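Local coordinates for N-acetylneuraminic acid (Sialic acid) synthetase (Leptospira borgpetersenii serovar Hardjo-bovis, PDB 6NCS), which probably catalyses the metal-dependent condensation of phosphoenolpyruvate with an N-acylmannosamine or its 6-phosphate, giving sialic acid or its 9-phosphate, at residues P25-A30 with K54-K59; F60-S65 with K87-L92; F108-L113 with N133-E138; I119-L124 with S143-I148. All blocks are in the same frame, centred on the assembly; numbering follows the deposited sequence.

Overall arrangement
Contacts 1 and 4 are two of the strand-to-strand pairings of the TIM barrel, two parallel neighbours each, and both are buried; they meet inside the barrel, where Ile29 of the first packs on Ile148 of the second. Contact 2 is also buried but contains no hydrogen bond between its segments: strand 57-62, which contact 1 also uses, is joined to its outer helix by aromatic and aliphatic packing. Contact 3 lies nearer the surface, between the starts of two helices that lie on either side of strand 123-126 in sequence, and mixes leucine packing with caps, a water and groups from the second subunit. Its Leu113 reaches Leu124 of contact 4.

Contact 1: P25-A30 with K54-K59; sequences PVFIIA and KANAIK
Ile28 O takes two backbone N-H groups, that of Ala57 at 3.2 Å and, more weakly, that of Asn56. This double grip opens the pairing of strands 27-33 and 57-62, the two parallel strands of a beta-alpha-beta unit in the TIM barrel. Further along, Ala57 O accepts from Ala30 N at 2.9 Å, and Lys59 N then donates to Ala30 O. Before the regular pairing starts, the side-chain carbonyl of Asn56 takes the place of a backbone acceptor: its OD1 receives Ile28 N at 2.8 Å, with the donor tilted 30° from the carbonyl plane. The same side chain lies over a face of the Phe27 ring, CB 3.9 Å from the ring centroid and the amide 21° from the ring plane. Ala57 CB comes obliquely to the far end of that ring. Phe27 CG is anti to its N (chi1 -171°), which brings the ring to both, although CB points elsewhere. Lys59 runs on towards the manganese-site end of the barrel, where NZ makes a salt bridge to Glu31 and hydrogen bonds to Thr106 OG1 and a citrate, probably from the crystallisation liquor. Its CB touches CG2 of Ile29 at 3.8 Å.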
loop_
_atom_site.group_PDB
_atom_site.type_symbol
_atom_site.label_atom_id
_atom_site.label_comp_id
_atom_site.label_asym_id
_atom_site.label_seq_id
_atom_site.Cartn_x
_atom_site.Cartn_y
_atom_site.Cartn_z
ATOM N N PRO A 25 2.496 -2.692 16.088
ATOM C CA PRO A 25 2.549 -1.389 15.417
ATOM C C PRO A 25 3.800 -1.250 14.577
ATOM O O PRO A 25 4.827 -1.884 14.837
ATOM C CB PRO A 25 2.570 -0.383 16.575
ATOM C CG PRO A 25 1.988 -1.115 17.728
ATOM C CD PRO A 25 2.360 -2.551 17.548
ATOM N N VAL A 26 3.698 -0.390 13.563
ATOM C CA VAL A 26 4.872 -0.000 12.793
ATOM C C VAL A 26 5.878 0.660 13.714
ATOM O O VAL A 26 5.543 1.583 14.463
ATOM C CB VAL A 26 4.471 0.947 11.657
ATOM C CG1 VAL A 26 5.713 1.388 10.867
ATOM C CG2 VAL A 26 3.463 0.274 10.753
ATOM N N PHE A 27 7.122 0.197 13.650
ATOM C CA PHE A 27 8.221 0.730 14.443
ATOM C C PHE A 27 8.837 1.897 13.683
ATOM O O PHE A 27 9.325 1.715 12.563
ATOM C CB PHE A 27 9.235 -0.391 14.674
ATOM C CG PHE A 27 10.314 -0.059 15.642
ATOM C CD1 PHE A 27 10.080 -0.131 17.010
ATOM C CD2 PHE A 27 11.588 0.263 15.193
ATOM C CE1 PHE A 27 11.097 0.150 17.912
ATOM C CE2 PHE A 27 12.617 0.547 16.093
ATOM C CZ PHE A 27 12.368 0.492 17.448
ATOM N N ILE A 28 8.797 3.098 14.265
ATOM C CA ILE A 28 9.216 4.319 13.560
ATOM C C ILE A 28 10.530 4.827 14.141
ATOM O O ILE A 28 10.623 5.095 15.346
ATOM C CB ILE A 28 8.127 5.399 13.625
ATOM C CG1 ILE A 28 6.879 4.901 12.885
ATOM C CG2 ILE A 28 8.625 6.696 12.951
ATOM C CD1 ILE A 28 5.673 5.791 13.029
ATOM N N ILE A 29 11.530 4.990 13.271
ATOM C CA ILE A 29 12.887 5.388 13.640
ATOM C C ILE A 29 13.121 6.790 13.106
ATOM O O ILE A 29 12.998 7.021 11.900
ATOM C CB ILE A 29 13.939 4.431 13.055
ATOM C CG1 ILE A 29 13.784 3.014 13.622
ATOM C CG2 ILE A 29 15.367 4.962 13.324
ATOM C CD1 ILE A 29 14.311 1.937 12.642
ATOM N N ALA A 30 13.494 7.712 13.993
ATOM C CA ALA A 30 13.941 9.043 13.606
ATOM C C ALA A 30 15.448 8.982 13.391
ATOM O O ALA A 30 16.193 8.722 14.333
ATOM C CB ALA A 30 13.574 10.053 14.694
ATOM N N LYS A 54 6.617 11.049 19.653
ATOM C CA LYS A 54 6.234 9.651 19.880
ATOM C C LYS A 54 6.850 8.704 18.845
ATOM O O LYS A 54 6.299 7.631 18.568
ATOM C CB LYS A 54 4.712 9.466 19.937
ATOM C CG LYS A 54 3.974 10.394 20.921
ATOM C CD LYS A 54 4.528 10.280 22.324
ATOM C CE LYS A 54 3.884 11.297 23.251
ATOM N NZ LYS A 54 4.694 11.481 24.487
ATOM N N ALA A 55 8.006 9.064 18.294
ATOM C CA ALA A 55 8.806 8.092 17.561
ATOM C C ALA A 55 9.231 6.963 18.489
ATOM O O ALA A 55 9.433 7.165 19.692
ATOM C CB ALA A 55 10.055 8.762 16.964
ATOM N N ASN A 56 9.370 5.756 17.929
ATOM C CA ASN A 56 9.765 4.627 18.772
ATOM C C ASN A 56 11.243 4.660 19.108
ATOM O O ASN A 56 11.648 4.214 20.195
ATOM C CB ASN A 56 9.440 3.293 18.093
ATOM C CG ASN A 56 7.973 3.136 17.799
ATOM O OD1 ASN A 56 7.506 3.464 16.710
ATOM N ND2 ASN A 56 7.227 2.619 18.771
ATOM N N ALA A 57 12.057 5.181 18.198
ATOM C CA ALA A 57 13.499 5.128 18.364
ATOM C C ALA A 57 14.129 6.348 17.713
ATOM O O ALA A 57 13.562 6.932 16.786
ATOM C CB ALA A 57 14.069 3.837 17.757
ATOM N N ILE A 58 15.309 6.730 18.205
ATOM C CA ILE A 58 16.139 7.727 17.535
ATOM C C ILE A 58 17.518 7.119 17.296
ATOM O O ILE A 58 18.077 6.443 18.170
ATOM C CB ILE A 58 16.209 9.054 18.327
ATOM C CG1 ILE A 58 17.017 10.106 17.566
ATOM C CG2 ILE A 58 16.754 8.835 19.756
ATOM C CD1 ILE A 58 16.858 11.523 18.098
ATOM N N LYS A 59 18.045 7.331 16.088
ATOM C CA LYS A 59 19.238 6.649 15.610
ATOM C C LYS A 59 20.329 7.666 15.292
ATOM O O LYS A 59 20.055 8.721 14.711
ATOM C CB LYS A 59 18.919 5.815 14.358
ATOM C CG LYS A 59 20.016 4.842 13.963
ATOM C CD LYS A 59 19.686 4.158 12.637
ATOM C CE LYS A 59 19.979 5.097 11.493
ATOM N NZ LYS A 59 21.358 5.648 11.728
#

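Contact 2: F60-S65 with K87-L92; sequences FQAYNS and KEFLLL
Phe89 makes the first touch, its ring reaching across to the backbone and side chains of 60-65. CG lies beside the backbone N (chi1 -75°), which swings the ring off the helix towards the strand even though its CB does not point there. The ring's far end does the work. CZ comes 3.4 Å from Gln61 O, which sits at the edge and in the plane of the ring, so an aromatic C-H is presented to the carbonyl oxygen, probably a mildly favourable electrostatic contact. On one flank CE1 meets Phe60 CB at 3.9 Å; on the other CE2, with CZ, rests against Ala62 CB, each at 3.8 Å, in an oblique approach. Met115 of helix 110-118 touches both Phe89 and Ala62. This is the packing of an outer helix against a barrel strand in the TIM fold: helix 86-98 runs nearly antiparallel to strand 57-62, at 156° between segment axes 10.9 Å apart. Residues alternate along the strand, and Gln61 points to the other side, where its NE2 bonds Glu31 OE1 and its OE1 bonds Arg68, near the manganese and a bound citrate. One helical turn after Phe89 comes Leu92, whose CB points at the strand. Its CD1 methyl stands over the centre of the Phe60 ring, 3.9 Å from the centroid and only 9° off the normal, a CH-pi contact. Ala43 of helix 40-52 touches both Phe60 and Leu92, while Leu44 and Ile47 of that helix pack against Leu92.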
loop_
_atom_site.group_PDB
_atom_site.type_symbol
_atom_site.label_atom_id
_atom_site.label_comp_id
_atom_site.label_asym_id
_atom_site.label_seq_id
_atom_site.Cartn_x
_atom_site.Cartn_y
_atom_site.Cartn_z
ATOM N N PHE A 60 21.566 7.342 15.671
ATOM C CA PHE A 60 22.737 8.177 15.412
ATOM C C PHE A 60 23.723 7.381 14.552
ATOM O O PHE A 60 23.440 6.255 14.139
ATOM C CB PHE A 60 23.345 8.671 16.741
ATOM C CG PHE A 60 22.466 9.670 17.470
ATOM C CD1 PHE A 60 22.641 11.034 17.285
ATOM C CD2 PHE A 60 21.446 9.240 18.311
ATOM C CE1 PHE A 60 21.818 11.963 17.935
ATOM C CE2 PHE A 60 20.619 10.155 18.966
ATOM C CZ PHE A 60 20.810 11.518 18.781
ATOM N N GLN A 61 24.866 7.983 14.226
ATOM C CA GLN A 61 25.880 7.332 13.398
ATOM C C GLN A 61 27.210 7.328 14.136
ATOM O O GLN A 61 27.631 8.365 14.657
ATOM C CB GLN A 61 26.044 8.024 12.038
ATOM C CG GLN A 61 24.789 7.893 11.170
ATOM C CD GLN A 61 24.907 8.577 9.823
ATOM O OE1 GLN A 61 25.996 8.927 9.375
ATOM N NE2 GLN A 61 23.763 8.792 9.176
ATOM N N ALA A 62 27.866 6.168 14.154
ATOM C CA ALA A 62 29.124 5.956 14.870
ATOM C C ALA A 62 30.194 5.578 13.852
ATOM O O ALA A 62 30.190 4.458 13.323
ATOM C CB ALA A 62 28.963 4.867 15.934
ATOM N N TYR A 63 31.116 6.503 13.575
ATOM C CA TYR A 63 32.003 6.321 12.435
ATOM C C TYR A 63 33.297 7.077 12.664
ATOM O O TYR A 63 33.376 7.980 13.504
ATOM C CB TYR A 63 31.355 6.821 11.132
ATOM C CG TYR A 63 31.087 8.303 11.198
ATOM C CD1 TYR A 63 29.989 8.795 11.891
ATOM C CD2 TYR A 63 31.955 9.216 10.609
ATOM C CE1 TYR A 63 29.764 10.161 11.994
ATOM C CE2 TYR A 63 31.734 10.576 10.703
ATOM C CZ TYR A 63 30.634 11.040 11.391
ATOM O OH TYR A 63 30.415 12.394 11.490
ATOM N N ASN A 64 34.309 6.691 11.897
ATOM C CA ASN A 64 35.519 7.479 11.708
ATOM C C ASN A 64 35.492 8.048 10.294
ATOM O O ASN A 64 35.318 7.299 9.324
ATOM C CB ASN A 64 36.767 6.621 11.928
ATOM C CG ASN A 64 38.047 7.336 11.531
ATOM O OD1 ASN A 64 38.566 7.139 10.434
ATOM N ND2 ASN A 64 38.563 8.172 12.432
ATOM N N SER A 65 35.642 9.371 10.181
ATOM C CA SER A 65 35.473 10.045 8.893
ATOM C C SER A 65 36.415 9.487 7.832
ATOM O O SER A 65 35.994 9.197 6.704
ATOM C CB SER A 65 35.697 11.549 9.059
ATOM O OG SER A 65 34.773 12.101 9.984
ATOM N N LYS A 87 31.781 8.657 25.090
ATOM C CA LYS A 87 31.279 9.536 26.145
ATOM C C LYS A 87 29.995 10.240 25.719
ATOM O O LYS A 87 29.066 10.396 26.521
ATOM C CB LYS A 87 32.346 10.564 26.528
ATOM N N GLU A 88 29.922 10.682 24.461
ATOM C CA GLU A 88 28.709 11.351 23.994
ATOM C C GLU A 88 27.570 10.358 23.807
ATOM O O GLU A 88 26.420 10.642 24.161
ATOM C CB GLU A 88 28.977 12.090 22.682
ATOM C CG GLU A 88 29.905 13.292 22.810
ATOM C CD GLU A 88 31.368 12.914 22.852
ATOM O OE1 GLU A 88 31.725 11.797 22.421
ATOM O OE2 GLU A 88 32.164 13.742 23.323
ATOM N N PHE A 89 27.866 9.184 23.244
ATOM C CA PHE A 89 26.808 8.205 23.026
ATOM C C PHE A 89 26.217 7.729 24.347
ATOM O O PHE A 89 25.018 7.431 24.419
ATOM C CB PHE A 89 27.349 7.031 22.212
ATOM C CG PHE A 89 27.536 7.343 20.737
ATOM C CD1 PHE A 89 26.506 7.914 19.994
ATOM C CD2 PHE A 89 28.738 7.071 20.101
ATOM C CE1 PHE A 89 26.672 8.195 18.637
ATOM C CE2 PHE A 89 28.906 7.353 18.747
ATOM C CZ PHE A 89 27.873 7.913 18.020
ATOM N N LEU A 90 27.033 7.670 25.405
ATOM C CA LEU A 90 26.504 7.324 26.722
ATOM C C LEU A 90 25.524 8.377 27.225
ATOM O O LEU A 90 24.477 8.037 27.788
ATOM C CB LEU A 90 27.638 7.148 27.727
ATOM C CG LEU A 90 28.347 5.795 27.782
ATOM C CD1 LEU A 90 29.536 5.868 28.712
ATOM C CD2 LEU A 90 27.376 4.694 28.222
ATOM N N LEU A 91 25.853 9.660 27.044
ATOM C CA LEU A 91 24.933 10.728 27.427
ATOM C C LEU A 91 23.661 10.701 26.585
ATOM O O LEU A 91 22.565 10.940 27.101
ATOM C CB LEU A 91 25.622 12.081 27.290
ATOM C CG LEU A 91 26.748 12.335 28.287
ATOM C CD1 LEU A 91 27.512 13.599 27.921
ATOM C CD2 LEU A 91 26.151 12.434 29.678
ATOM N N LEU A 92 23.788 10.426 25.284
ATOM C CA LEU A 92 22.607 10.335 24.428
ATOM C C LEU A 92 21.747 9.126 24.785
ATOM O O LEU A 92 20.513 9.218 24.800
ATOM C CB LEU A 92 23.018 10.273 22.960
ATOM C CG LEU A 92 23.759 11.518 22.450
ATOM C CD1 LEU A 92 24.221 11.296 21.007
ATOM C CD2 LEU A 92 22.884 12.759 22.547
#

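Contact 3: F108-L113 with N133-E138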
loop_
_atom_site.group_PDB
_atom_site.type_symbol
_atom_site.label_atom_id
_atom_site.label_comp_id
_atom_site.label_asym_id
_atom_site.label_seq_id
_atom_site.Cartn_x
_atom_site.Cartn_y
_atom_site.Cartn_z
ATOM N N PHE A 108 29.930 2.159 11.485
ATOM C CA PHE A 108 30.501 2.079 10.152
ATOM C C PHE A 108 31.788 1.280 10.125
ATOM O O PHE A 108 32.366 1.101 9.052
ATOM C CB PHE A 108 30.728 3.487 9.584
ATOM C CG PHE A 108 29.457 4.161 9.128
ATOM C CD1 PHE A 108 28.558 4.670 10.047
ATOM C CD2 PHE A 108 29.156 4.259 7.776
ATOM C CE1 PHE A 108 27.376 5.279 9.627
ATOM C CE2 PHE A 108 27.973 4.870 7.352
ATOM C CZ PHE A 108 27.089 5.373 8.278
ATOM N N ASP A 109 32.244 0.791 11.275
ATOM C CA ASP A 109 33.389 -0.103 11.332
ATOM C C ASP A 109 33.263 -0.946 12.590
ATOM O O ASP A 109 32.377 -0.732 13.418
ATOM C CB ASP A 109 34.720 0.667 11.287
ATOM C CG ASP A 109 34.867 1.708 12.402
ATOM O OD1 ASP A 109 34.281 1.563 13.492
ATOM O OD2 ASP A 109 35.614 2.683 12.181
ATOM N N VAL A 110 34.169 -1.906 12.733
ATOM C CA VAL A 110 34.093 -2.867 13.830
ATOM C C VAL A 110 34.419 -2.202 15.169
ATOM O O VAL A 110 33.749 -2.508 16.168
ATOM C CB VAL A 110 35.001 -4.078 13.552
ATOM C CG1 VAL A 110 35.170 -4.929 14.798
ATOM C CG2 VAL A 110 34.408 -4.909 12.412
ATOM N N PRO A 111 35.413 -1.304 15.267
ATOM C CA PRO A 111 35.631 -0.636 16.565
ATOM C C PRO A 111 34.409 0.106 17.065
ATOM O O PRO A 111 34.109 0.055 18.265
ATOM C CB PRO A 111 36.802 0.314 16.279
ATOM C CG PRO A 111 37.568 -0.390 15.216
ATOM C CD PRO A 111 36.510 -0.997 14.326
ATOM N N ASN A 112 33.686 0.787 16.174
ATOM C CA ASN A 112 32.477 1.486 16.596
ATOM C C ASN A 112 31.368 0.506 16.966
ATOM O O ASN A 112 30.617 0.744 17.916
ATOM C CB ASN A 112 32.010 2.450 15.500
ATOM C CG ASN A 112 32.673 3.810 15.606
ATOM O OD1 ASN A 112 32.310 4.623 16.462
ATOM N ND2 ASN A 112 33.659 4.062 14.755
ATOM N N LEU A 113 31.243 -0.599 16.227
ATOM C CA LEU A 113 30.268 -1.623 16.594
ATOM C C LEU A 113 30.551 -2.170 17.984
ATOM O O LEU A 113 29.633 -2.330 18.797
ATOM C CB LEU A 113 30.274 -2.751 15.556
ATOM C CG LEU A 113 29.204 -3.850 15.654
ATOM C CD1 LEU A 113 28.943 -4.440 14.278
ATOM C CD2 LEU A 113 29.616 -4.958 16.606
ATOM N N ASN A 133 29.765 -4.977 2.863
ATOM C CA ASN A 133 30.870 -4.863 3.816
ATOM C C ASN A 133 30.882 -6.132 4.669
ATOM O O ASN A 133 30.348 -6.182 5.778
ATOM C CB ASN A 133 30.692 -3.603 4.656
ATOM C CG ASN A 133 31.914 -3.250 5.487
ATOM O OD1 ASN A 133 32.706 -4.112 5.862
ATOM N ND2 ASN A 133 32.062 -1.962 5.786
ATOM N N ILE A 134 31.511 -7.180 4.127
ATOM C CA ILE A 134 31.387 -8.516 4.714
ATOM C C ILE A 134 31.933 -8.538 6.137
ATOM O O ILE A 134 31.327 -9.127 7.042
ATOM C CB ILE A 134 32.092 -9.559 3.827
ATOM C CG1 ILE A 134 31.554 -9.488 2.398
ATOM C CG2 ILE A 134 31.901 -10.962 4.405
ATOM C CD1 ILE A 134 30.058 -9.696 2.302
ATOM N N THR A 135 33.079 -7.897 6.360
ATOM C CA THR A 135 33.661 -7.868 7.697
ATOM C C THR A 135 32.693 -7.251 8.705
ATOM O O THR A 135 32.503 -7.778 9.807
ATOM C CB THR A 135 34.980 -7.098 7.677
ATOM O OG1 THR A 135 35.926 -7.794 6.856
ATOM C CG2 THR A 135 35.543 -6.967 9.083
ATOM N N LEU A 136 32.062 -6.134 8.341
ATOM C CA LEU A 136 31.159 -5.471 9.277
ATOM C C LEU A 136 29.876 -6.274 9.472
ATOM O O LEU A 136 29.365 -6.386 10.596
ATOM C CB LEU A 136 30.851 -4.053 8.785
ATOM C CG LEU A 136 29.978 -3.164 9.679
ATOM C CD1 LEU A 136 30.687 -2.908 11.003
ATOM C CD2 LEU A 136 29.669 -1.841 8.988
ATOM N N LEU A 137 29.334 -6.836 8.390
ATOM C CA LEU A 137 28.138 -7.669 8.513
ATOM C C LEU A 137 28.394 -8.873 9.404
ATOM O O LEU A 137 27.574 -9.206 10.267
ATOM C CB LEU A 137 27.676 -8.129 7.134
ATOM C CG LEU A 137 27.241 -7.052 6.155
ATOM C CD1 LEU A 137 27.022 -7.682 4.788
ATOM C CD2 LEU A 137 25.964 -6.390 6.657
ATOM N N GLU A 138 29.525 -9.554 9.196
ATOM C CA GLU A 138 29.843 -10.714 10.019
ATOM C C GLU A 138 29.995 -10.320 11.484
ATOM O O GLU A 138 29.603 -11.074 12.379
ATOM C CB GLU A 138 31.114 -11.393 9.498
ATOM C CG GLU A 138 30.871 -12.233 8.242
ATOM C CD GLU A 138 32.142 -12.850 7.680
ATOM O OE1 GLU A 138 33.243 -12.321 7.954
ATOM O OE2 GLU A 138 32.040 -13.864 6.956
HETATM O O HOH W 1 34.029 -0.563 7.700
#
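Val110 and Leu136 bring the two backbones closest, 6.0 Å between their CA atoms, where the first turns of helices 110-118 and 134-143 come together. Each helix begins on a capping residue. Asp109 OD1 accepts from Asn112 N at 2.9 Å and also from Asn112 ND2, the latter on the syn side of the carboxylate, so one oxygen ties down both the helix start and the Asn112 amide. Asn133 OD1 does the equivalent for Leu136 N, but at 3.3 Å and with the donor 55° above the carbonyl plane, a less well directed bond. Leu136 makes most of the contact. With CG anti to the backbone N (chi1 -177°), its branches reach over to the other segment: CD1 lies 3.6 Å from Asp109 C and packs on Leu113 CD1 at 4.0 Å, while CD2 covers the carbonyl group of Phe108. Nearer the surface, the CG2 methyls of Val110 and Thr135 meet at 4.1 Å, their side chains at about a right angle. A water completes the join, donating to Phe108 O at 2.7 Å and accepting from Asn133 ND2, which is also bonded to Asp130. These are beta-alpha connections of the TIM barrel, and the second subunit adds a bond to each: its Arg288 to Phe108 O, its Lys290 carboxylate to Thr135 OG1. Direct contact between the segments is thus apolar, methyls on backbone carbonyl groups and on each other, with the water as polar link; the start of helix 134-143 would probably favour that carboxylate's negative charge.

Contact 4: I119-L124 with S143-I148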
loop_
_atom_site.group_PDB
_atom_site.type_symbol
_atom_site.label_atom_id
_atom_site.label_comp_id
_atom_site.label_asym_id
_atom_site.label_seq_id
_atom_site.Cartn_x
_atom_site.Cartn_y
_atom_site.Cartn_z
ATOM N N ILE A 119 28.381 -0.239 25.363
ATOM C CA ILE A 119 27.527 0.683 26.108
ATOM C C ILE A 119 26.112 0.159 26.231
ATOM O O ILE A 119 25.260 0.830 26.824
ATOM C CB ILE A 119 27.504 2.100 25.498
ATOM C CG1 ILE A 119 26.794 2.117 24.150
ATOM C CG2 ILE A 119 28.924 2.648 25.353
ATOM C CD1 ILE A 119 26.487 3.526 23.676
ATOM N N GLY A 120 25.832 -1.018 25.687
ATOM C CA GLY A 120 24.582 -1.695 25.942
ATOM C C GLY A 120 23.470 -1.477 24.939
ATOM O O GLY A 120 22.307 -1.710 25.286
ATOM N N VAL A 121 23.769 -1.053 23.710
ATOM C CA VAL A 121 22.702 -0.973 22.718
ATOM C C VAL A 121 22.191 -2.381 22.429
ATOM O O VAL A 121 22.931 -3.366 22.523
ATOM C CB VAL A 121 23.152 -0.273 21.420
ATOM C CG1 VAL A 121 23.834 1.059 21.738
ATOM C CG2 VAL A 121 24.055 -1.192 20.593
ATOM N N GLU A 122 20.901 -2.480 22.102
ATOM C CA GLU A 122 20.287 -3.767 21.803
ATOM C C GLU A 122 19.989 -3.960 20.327
ATOM O O GLU A 122 19.664 -5.083 19.927
ATOM C CB GLU A 122 18.988 -3.947 22.610
ATOM C CG GLU A 122 19.206 -4.111 24.123
ATOM C CD GLU A 122 20.026 -5.349 24.495
ATOM O OE1 GLU A 122 20.061 -6.325 23.710
ATOM O OE2 GLU A 122 20.638 -5.345 25.589
ATOM N N ILE A 123 20.085 -2.901 19.523
ATOM C CA ILE A 123 19.833 -2.933 18.085
ATOM C C ILE A 123 20.994 -2.260 17.372
ATOM O O ILE A 123 21.476 -1.210 17.812
ATOM C CB ILE A 123 18.524 -2.205 17.703
ATOM C CG1 ILE A 123 17.327 -2.762 18.447
ATOM C CG2 ILE A 123 18.266 -2.319 16.198
ATOM C CD1 ILE A 123 16.022 -2.127 17.984
ATOM N N LEU A 124 21.411 -2.838 16.246
ATOM C CA LEU A 124 22.378 -2.221 15.347
ATOM C C LEU A 124 21.716 -1.940 14.002
ATOM O O LEU A 124 20.984 -2.783 13.472
ATOM C CB LEU A 124 23.596 -3.131 15.124
ATOM C CG LEU A 124 24.436 -3.557 16.324
ATOM C CD1 LEU A 124 25.386 -4.661 15.900
ATOM C CD2 LEU A 124 25.213 -2.365 16.860
ATOM N N SER A 143 27.495 -10.488 16.923
ATOM C CA SER A 143 27.238 -9.752 18.157
ATOM C C SER A 143 26.032 -10.299 18.905
ATOM O O SER A 143 25.919 -10.103 20.120
ATOM C CB SER A 143 27.018 -8.269 17.847
ATOM O OG SER A 143 25.778 -8.092 17.180
ATOM N N GLY A 144 25.110 -10.959 18.199
ATOM C CA GLY A 144 23.880 -11.420 18.803
ATOM C C GLY A 144 22.810 -10.360 18.956
ATOM O O GLY A 144 21.681 -10.694 19.355
ATOM N N LEU A 145 23.116 -9.099 18.656
ATOM C CA LEU A 145 22.126 -8.042 18.777
ATOM C C LEU A 145 21.136 -8.093 17.615
ATOM O O LEU A 145 21.355 -8.765 16.604
ATOM C CB LEU A 145 22.806 -6.672 18.806
ATOM C CG LEU A 145 23.893 -6.484 19.862
ATOM C CD1 LEU A 145 24.445 -5.057 19.780
ATOM C CD2 LEU A 145 23.333 -6.777 21.243
ATOM N N ILE A 146 20.031 -7.367 17.778
ATOM C CA ILE A 146 19.086 -7.180 16.685
ATOM C C ILE A 146 19.756 -6.340 15.614
ATOM O O ILE A 146 20.394 -5.329 15.919
ATOM C CB ILE A 146 17.810 -6.485 17.182
ATOM C CG1 ILE A 146 17.134 -7.298 18.291
ATOM C CG2 ILE A 146 16.852 -6.194 16.013
ATOM C CD1 ILE A 146 16.192 -6.446 19.125
ATOM N N VAL A 147 19.612 -6.742 14.352
ATOM C CA VAL A 147 20.274 -6.052 13.251
ATOM C C VAL A 147 19.215 -5.590 12.269
ATOM O O VAL A 147 18.394 -6.395 11.812
ATOM C CB VAL A 147 21.300 -6.943 12.534
ATOM C CG1 VAL A 147 21.922 -6.161 11.377
ATOM C CG2 VAL A 147 22.377 -7.420 13.503
ATOM N N ILE A 148 19.240 -4.301 11.949
ATOM C CA ILE A 148 18.438 -3.736 10.873
ATOM C C ILE A 148 19.393 -3.398 9.740
ATOM O O ILE A 148 20.331 -2.616 9.931
ATOM C CB ILE A 148 17.676 -2.483 11.324
ATOM C CG1 ILE A 148 16.795 -2.781 12.544
ATOM C CG2 ILE A 148 16.860 -1.959 10.156
ATOM C CD1 ILE A 148 16.079 -1.528 13.096
#
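Ser143 OG does three things at once: it accepts Leu145 N at 3.2 Å to close an ST turn, bonds Ala140 O in the helix behind it, and comes 3.7 Å from the Leu124 CD1 methyl across the contact. Chi1 of 70° sets the hydroxyl between its own backbone N and carbonyl carbon, which lets it reach forward to Leu145 N. The turn passes through Gly144, at a positive phi, and delivers Leu145 to the opposite segment. There its CD1 sits against Leu124 CG at 3.8 Å and against Val121 O, and Val121 CG2 meets the same methyl, the two side chains crossing at about a right angle. Backbone bonding follows: Ile146 N to Glu122 O at 3.2 Å, then Leu124 N to Ile146 O at 2.7 Å and Ile148 N to Leu124 O at 2.8 Å. On one face the isoleucines gather, Ile123 CG1 on Ile146 CD1 at 3.9 Å and Ile123 CG2 on Ile148 CD1; Phe104 touches Ile123 and Ile148 from strand 102-107, and Ile13 and Leu15 of the short strand 13-15 touch Ile146. Leu124 and Val147 turn to the other face, where Leu113 of helix 110-118 packs on Leu124. Two parallel strands joined through helix 134-143, with aliphatic side chains on the inner face and helices outside, are the beta-alpha-beta unit from which a TIM barrel is built.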